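Local structure of histidine acid phosphatase (Hafnia alvei, 4ARU) at residues Leu172-Lys176 / Ser177-Gln181; Thr277-Ala281 / Leu282-Ile286; Phe398-Leu401 / Val402-Ser405. The protein belongs to branch 2 of the histidine phosphatase superfamily, and is a single-chain histidine acid phosphatase of mixed helix and sheet architecture. One frame throughout, in Å; residues are numbered along the deposited sequence.

Contact 1 (Leu172-Lys176 / Ser177-Gln181); sequences LDFPK and SPYCQ
Phe174 and Ser177 meet through the backbone: a short 3-10 segment at 174-175 turns the chain so that Ser177 N donates to Phe174 O at 2.9 Å, reaching it from above the carbonyl plane. Ser177 OG takes the same oxygen at 2.7 Å, in the carbonyl plane and on a lone pair, so two donors from one residue grip it from different directions. With chi1 at 73°, the hydroxyl sits between its own backbone N and carbonyl carbon, where it can also accept a weak bond from Cys180 N. Cys180 SG stands over one face of the Phe174 ring, 3.6 Å from the centroid and displaced toward the rim. Tyr179 meets the same ring obliquely, its CD1 3.6 Å from Phe174 CE1, with the two planes inclined by 41°. A water bridges Pro175 O and Ser177 O. Around this turn, Phe191 packs edge-to-face with Phe174, and Cys180 is held by its disulfide to Cys189. Asp173, with positive phi, closes helix 162-172 in a Schellman motif, which runs by a short connection into the N-cap of helix 178-182 at Ser177, with a Cys sulfur-aromatic contact on its flank.

Contact 2 (Thr277-Ala281 / Leu282-Ile286); sequences TIAHA and LGSNI
The His280 imidazole meets Ile286 at its edge, where CD2 lies 3.3 Å from Ile286 O, close to the ring plane; over one face, offset toward the rim, stands a water that donates to both His280 O and Ser284 O. CG of His280 is anti to the backbone N (chi1 179°), which carries the ring out beside the returning chain. The turn that brings them together is a Schellman motif ending helix 264-282, with Gly283 as the residue of positive phi. Ser284 N reaches back to Ala279 O at 3.0 Å with a fairly straight N-H...O angle of 161°, while Gly283 N bonds to His280 O from well above the carbonyl plane. Leu282 N keeps the helical bond to Ile278 O. Ala279 O also draws weak bonds from Leu282 N and Gly283 N, so several N-H groups converge on this one carbonyl as the helix stops. The hydroxyl of Ser284 lies near it too, but its firmer partner is Ser399 OG on helix 395-405. On the buried side, Ile278 and Leu282 lie alongside each other and point the same way, both packing on Val14 of strand 9-18 and Phe338 of strand 335-342. The helix end is thereby laid against the central sheet, and Arg340 and Arg12 take the carbonyl oxygens of Leu282 and Ala281. Beyond the inverse gamma turn centred on Asn285, Ile286 folds back over the last turn, bringing its CD1 to 4.0 Å from Ala279 CB.

Contact 3 (Phe398-Leu401 / Val402-Ser405); sequences FSRL and VSHS
Apolar contact between Phe398 and Val402 covers one turn of the helix: the CG2 methyl of Val402 sits over a face of the Phe398 ring in a CH-pi contact, 4.2 Å from the centroid and 27° off the normal. Its closest ring atom is CE2 of Phe398, at 3.7 Å. The methyl is put there by its torsion, anti to the carbonyl carbon of Val402, while CG1 is left to pack on Ala279. On the exposed flank, Arg400 and His404 run side by side; the aliphatic CG of Arg400 lies 3.9 Å from His404 CD2, and the guanidinium and imidazole planes are turned 65° apart.

The backbone bonds are those of an alpha-helix, here the last turns of 395-405, which rests on helices 264-282 and 307-317. Val402 N meets Phe398 O at 3.0 Å and Ser403 N meets Ser399 O at the same length. Toward the end the bonds shift to the shorter 3-10 spacing: Ser405 N donates to Val402 O, its bond to Leu401 O being weak.

Serine hydroxyls turn back onto this backbone. Ser403 OG donates to Arg400 O at 2.7 Å; the oxygen accepts His404 N as well, so two donors share it. Two residues on, Ser405 OG donates to Val402 O at 3.2 Å, arriving from the same face of the carbonyl plane as Ser405 N.

Contacts 2 and 3 adjoin, their centres 11 Å apart, whereas contact 1 lies on the other side of the chain's centre, about 34 Å from contact 2 between nearest atoms. Ser284 OG and Ser399 OG, probably hydrogen-bonded at 2.7 Å, mark the junction of contacts 2 and 3. Each contact pairs buried residues with exposed ones, but the apolar side of contact 2 faces both the central sheet and helix 395-405, and that of contact 3 faces helices 264-282 and 307-317 and the loop with Ile381 and Cys384. Contact 1 joins two helices at the periphery, its centre about 32 Å from the chain's centre against 20 and 21 Å; there sulfur and aromatic groups replace aliphatic packing.

Contact 1 (Leu172-Lys176 / Ser177-Gln181)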
# COMPACT_ATOMS: atom_id res chain seq x y z
N LEU A 172 0.79 24.33 7.84
CA LEU A 172 0.61 24.23 9.27
C LEU A 172 0.54 25.57 9.97
O LEU A 172 0.05 25.63 11.10
CB LEU A 172 1.82 23.46 9.89
CG LEU A 172 1.92 22.01 9.46
CD1 LEU A 172 3.24 21.51 9.96
CD2 LEU A 172 0.76 21.17 10.00
N ASP A 173 1.04 26.66 9.37
CA ASP A 173 1.37 27.87 10.15
C ASP A 173 2.29 27.55 11.30
O ASP A 173 2.17 28.07 12.42
CB ASP A 173 0.10 28.60 10.60
CG ASP A 173 -0.64 29.23 9.43
OD1 ASP A 173 -0.07 30.19 8.89
OD2 ASP A 173 -1.75 28.80 9.02
N PHE A 174 3.29 26.70 10.99
CA PHE A 174 4.26 26.24 11.97
C PHE A 174 4.90 27.37 12.80
O PHE A 174 5.08 27.23 14.01
CB PHE A 174 5.32 25.33 11.30
CG PHE A 174 6.46 24.91 12.22
CD1 PHE A 174 6.28 23.93 13.19
CD2 PHE A 174 7.71 25.47 12.08
CE1 PHE A 174 7.33 23.55 14.00
CE2 PHE A 174 8.76 25.09 12.90
CZ PHE A 174 8.56 24.12 13.85
N PRO A 175 5.30 28.47 12.16
CA PRO A 175 6.00 29.49 12.94
C PRO A 175 5.15 30.09 14.08
O PRO A 175 5.72 30.63 15.05
CB PRO A 175 6.34 30.56 11.88
CG PRO A 175 6.40 29.82 10.59
CD PRO A 175 5.35 28.76 10.70
N LYS A 176 3.83 29.99 13.94
CA LYS A 176 2.91 30.47 14.98
C LYS A 176 2.45 29.38 15.93
O LYS A 176 1.56 29.64 16.75
CB LYS A 176 1.68 31.09 14.34
CG LYS A 176 1.97 32.31 13.47
CD LYS A 176 0.80 32.47 12.53
CE LYS A 176 0.78 33.78 11.75
NZ LYS A 176 -0.26 33.64 10.69
N SER A 177 3.09 28.22 15.88
CA SER A 177 2.62 27.03 16.59
C SER A 177 3.18 27.01 18.01
O SER A 177 4.19 27.65 18.31
CB SER A 177 3.05 25.79 15.85
OG SER A 177 4.45 25.58 16.01
N PRO A 178 2.51 26.24 18.89
CA PRO A 178 3.07 26.09 20.24
C PRO A 178 4.47 25.50 20.23
O PRO A 178 5.31 25.85 21.06
CB PRO A 178 2.09 25.11 20.91
CG PRO A 178 0.80 25.38 20.22
CD PRO A 178 1.20 25.61 18.77
N TYR A 179 4.74 24.63 19.26
CA TYR A 179 6.08 24.10 19.12
C TYR A 179 7.13 25.20 19.07
O TYR A 179 8.14 25.13 19.76
CB TYR A 179 6.20 23.24 17.85
CG TYR A 179 7.48 22.46 17.75
CD1 TYR A 179 8.67 23.05 17.29
CD2 TYR A 179 7.50 21.12 18.13
CE1 TYR A 179 9.83 22.29 17.21
CE2 TYR A 179 8.64 20.37 18.06
CZ TYR A 179 9.79 20.96 17.62
OH TYR A 179 10.89 20.16 17.55
N CYS A 180 6.86 26.24 18.29
CA CYS A 180 7.80 27.36 18.15
C CYS A 180 7.75 28.29 19.34
O CYS A 180 8.73 28.96 19.62
CB CYS A 180 7.51 28.13 16.86
SG CYS A 180 8.02 27.20 15.40
N GLN A 181 6.63 28.33 20.04
CA GLN A 181 6.57 29.06 21.34
C GLN A 181 7.38 28.35 22.45
O GLN A 181 7.73 29.00 23.43
CB GLN A 181 5.12 29.24 21.80
CG GLN A 181 4.22 29.95 20.78
CD GLN A 181 2.71 29.95 21.13
OE1 GLN A 181 2.14 28.97 21.68
NE2 GLN A 181 2.04 31.04 20.78
O HOH W 1 4.95 30.57 17.92

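Contact 2 (Thr277-Ala281 / Leu282-Ile286)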
# COMPACT_ATOMS: atom_id res chain seq x y z
N THR A 277 3.76 -15.92 -0.84
CA THR A 277 2.34 -16.23 -0.94
C THR A 277 1.76 -15.84 -2.30
O THR A 277 1.05 -16.62 -2.95
CB THR A 277 1.59 -15.55 0.20
OG1 THR A 277 2.04 -16.13 1.42
CG2 THR A 277 0.09 -15.77 0.16
N ILE A 278 2.10 -14.64 -2.74
CA ILE A 278 1.64 -14.15 -4.05
C ILE A 278 2.17 -15.02 -5.18
O ILE A 278 1.41 -15.50 -6.06
CB ILE A 278 2.08 -12.68 -4.26
CG1 ILE A 278 1.29 -11.78 -3.32
CG2 ILE A 278 1.87 -12.24 -5.71
CD1 ILE A 278 1.84 -10.40 -3.11
N ALA A 279 3.47 -15.30 -5.16
CA ALA A 279 4.07 -16.13 -6.17
C ALA A 279 3.45 -17.53 -6.21
O ALA A 279 3.11 -18.08 -7.27
CB ALA A 279 5.57 -16.24 -5.94
N HIS A 280 3.32 -18.16 -5.06
CA HIS A 280 2.70 -19.45 -4.96
C HIS A 280 1.27 -19.44 -5.54
O HIS A 280 0.88 -20.33 -6.30
CB HIS A 280 2.67 -19.90 -3.50
CG HIS A 280 2.02 -21.21 -3.33
ND1 HIS A 280 0.68 -21.35 -3.06
CD2 HIS A 280 2.51 -22.47 -3.44
CE1 HIS A 280 0.36 -22.63 -3.01
NE2 HIS A 280 1.46 -23.33 -3.22
N ALA A 281 0.53 -18.38 -5.24
CA ALA A 281 -0.87 -18.26 -5.69
C ALA A 281 -0.92 -18.10 -7.21
O ALA A 281 -1.90 -18.50 -7.84
CB ALA A 281 -1.57 -17.12 -5.05
N LEU A 282 0.15 -17.56 -7.81
CA LEU A 282 0.22 -17.36 -9.26
C LEU A 282 0.70 -18.59 -9.99
O LEU A 282 0.67 -18.63 -11.23
CB LEU A 282 1.11 -16.17 -9.58
CG LEU A 282 0.63 -14.81 -9.14
CD1 LEU A 282 1.74 -13.77 -9.16
CD2 LEU A 282 -0.51 -14.33 -10.01
N GLY A 283 1.18 -19.57 -9.24
CA GLY A 283 1.60 -20.86 -9.80
C GLY A 283 3.08 -21.22 -9.66
O GLY A 283 3.48 -22.25 -10.18
N SER A 284 3.87 -20.42 -8.94
CA SER A 284 5.26 -20.76 -8.71
C SER A 284 5.36 -22.01 -7.89
O SER A 284 4.60 -22.19 -6.94
CB SER A 284 6.03 -19.65 -8.00
OG SER A 284 5.90 -18.42 -8.66
N ASN A 285 6.30 -22.88 -8.28
CA ASN A 285 6.46 -24.21 -7.69
C ASN A 285 7.34 -24.13 -6.45
O ASN A 285 8.50 -24.57 -6.46
CB ASN A 285 7.04 -25.23 -8.68
CG ASN A 285 7.05 -26.64 -8.11
OD1 ASN A 285 6.13 -27.03 -7.38
ND2 ASN A 285 8.10 -27.41 -8.42
N ILE A 286 6.77 -23.55 -5.41
CA ILE A 286 7.48 -23.29 -4.18
C ILE A 286 6.66 -23.68 -2.96
O ILE A 286 5.44 -23.89 -3.03
CB ILE A 286 7.89 -21.81 -4.08
CG1 ILE A 286 6.68 -20.88 -4.16
CG2 ILE A 286 8.86 -21.46 -5.20
CD1 ILE A 286 7.08 -19.43 -4.13
O HOH W 2 1.88 -22.81 -6.87

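Contact 3 (Phe398-Leu401 / Val402-Ser405)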
# COMPACT_ATOMS: atom_id res chain seq x y z
N PHE A 398 9.48 -14.82 -13.47
CA PHE A 398 8.94 -14.18 -12.27
C PHE A 398 9.31 -15.02 -11.05
O PHE A 398 9.78 -14.46 -10.03
CB PHE A 398 7.42 -14.07 -12.39
CG PHE A 398 6.77 -13.39 -11.21
CD1 PHE A 398 6.69 -12.00 -11.16
CD2 PHE A 398 6.20 -14.12 -10.19
CE1 PHE A 398 6.12 -11.35 -10.10
CE2 PHE A 398 5.64 -13.48 -9.11
CZ PHE A 398 5.57 -12.11 -9.08
N SER A 399 9.13 -16.33 -11.13
CA SER A 399 9.47 -17.24 -10.03
C SER A 399 10.91 -17.13 -9.62
O SER A 399 11.24 -17.15 -8.45
CB SER A 399 9.17 -18.68 -10.41
OG SER A 399 7.77 -18.83 -10.62
N ARG A 400 11.79 -17.02 -10.61
CA ARG A 400 13.23 -17.00 -10.31
C ARG A 400 13.57 -15.67 -9.65
O ARG A 400 14.33 -15.61 -8.67
CB ARG A 400 14.07 -17.21 -11.60
CG ARG A 400 15.55 -17.41 -11.30
CD ARG A 400 15.80 -18.79 -10.72
NE ARG A 400 15.79 -19.88 -11.71
CZ ARG A 400 16.86 -20.37 -12.34
NH1 ARG A 400 18.08 -19.86 -12.14
NH2 ARG A 400 16.71 -21.38 -13.20
N LEU A 401 12.96 -14.58 -10.12
CA LEU A 401 13.13 -13.28 -9.50
C LEU A 401 12.69 -13.27 -8.02
O LEU A 401 13.39 -12.74 -7.13
CB LEU A 401 12.43 -12.19 -10.28
CG LEU A 401 12.98 -11.89 -11.66
CD1 LEU A 401 12.06 -10.88 -12.31
CD2 LEU A 401 14.38 -11.30 -11.57
N VAL A 402 11.55 -13.88 -7.73
CA VAL A 402 11.08 -14.02 -6.37
C VAL A 402 12.08 -14.81 -5.56
O VAL A 402 12.44 -14.40 -4.44
CB VAL A 402 9.68 -14.65 -6.35
CG1 VAL A 402 9.28 -15.01 -4.93
CG2 VAL A 402 8.71 -13.66 -6.98
N SER A 403 12.55 -15.94 -6.07
CA SER A 403 13.47 -16.80 -5.35
C SER A 403 14.77 -16.10 -4.96
O SER A 403 15.34 -16.41 -3.91
CB SER A 403 13.75 -18.06 -6.15
OG SER A 403 14.67 -17.86 -7.24
N HIS A 404 15.20 -15.14 -5.77
CA HIS A 404 16.42 -14.38 -5.49
C HIS A 404 16.15 -13.16 -4.62
O HIS A 404 17.07 -12.63 -4.01
CB HIS A 404 17.11 -13.96 -6.80
CG HIS A 404 17.84 -15.07 -7.48
ND1 HIS A 404 18.71 -15.91 -6.81
CD2 HIS A 404 17.87 -15.46 -8.78
CE1 HIS A 404 19.21 -16.80 -7.66
NE2 HIS A 404 18.71 -16.54 -8.86
N SER A 405 14.91 -12.69 -4.51
CA SER A 405 14.62 -11.49 -3.71
C SER A 405 14.20 -11.78 -2.26
O SER A 405 14.48 -10.98 -1.39
CB SER A 405 13.56 -10.60 -4.35
OG SER A 405 12.30 -11.18 -4.27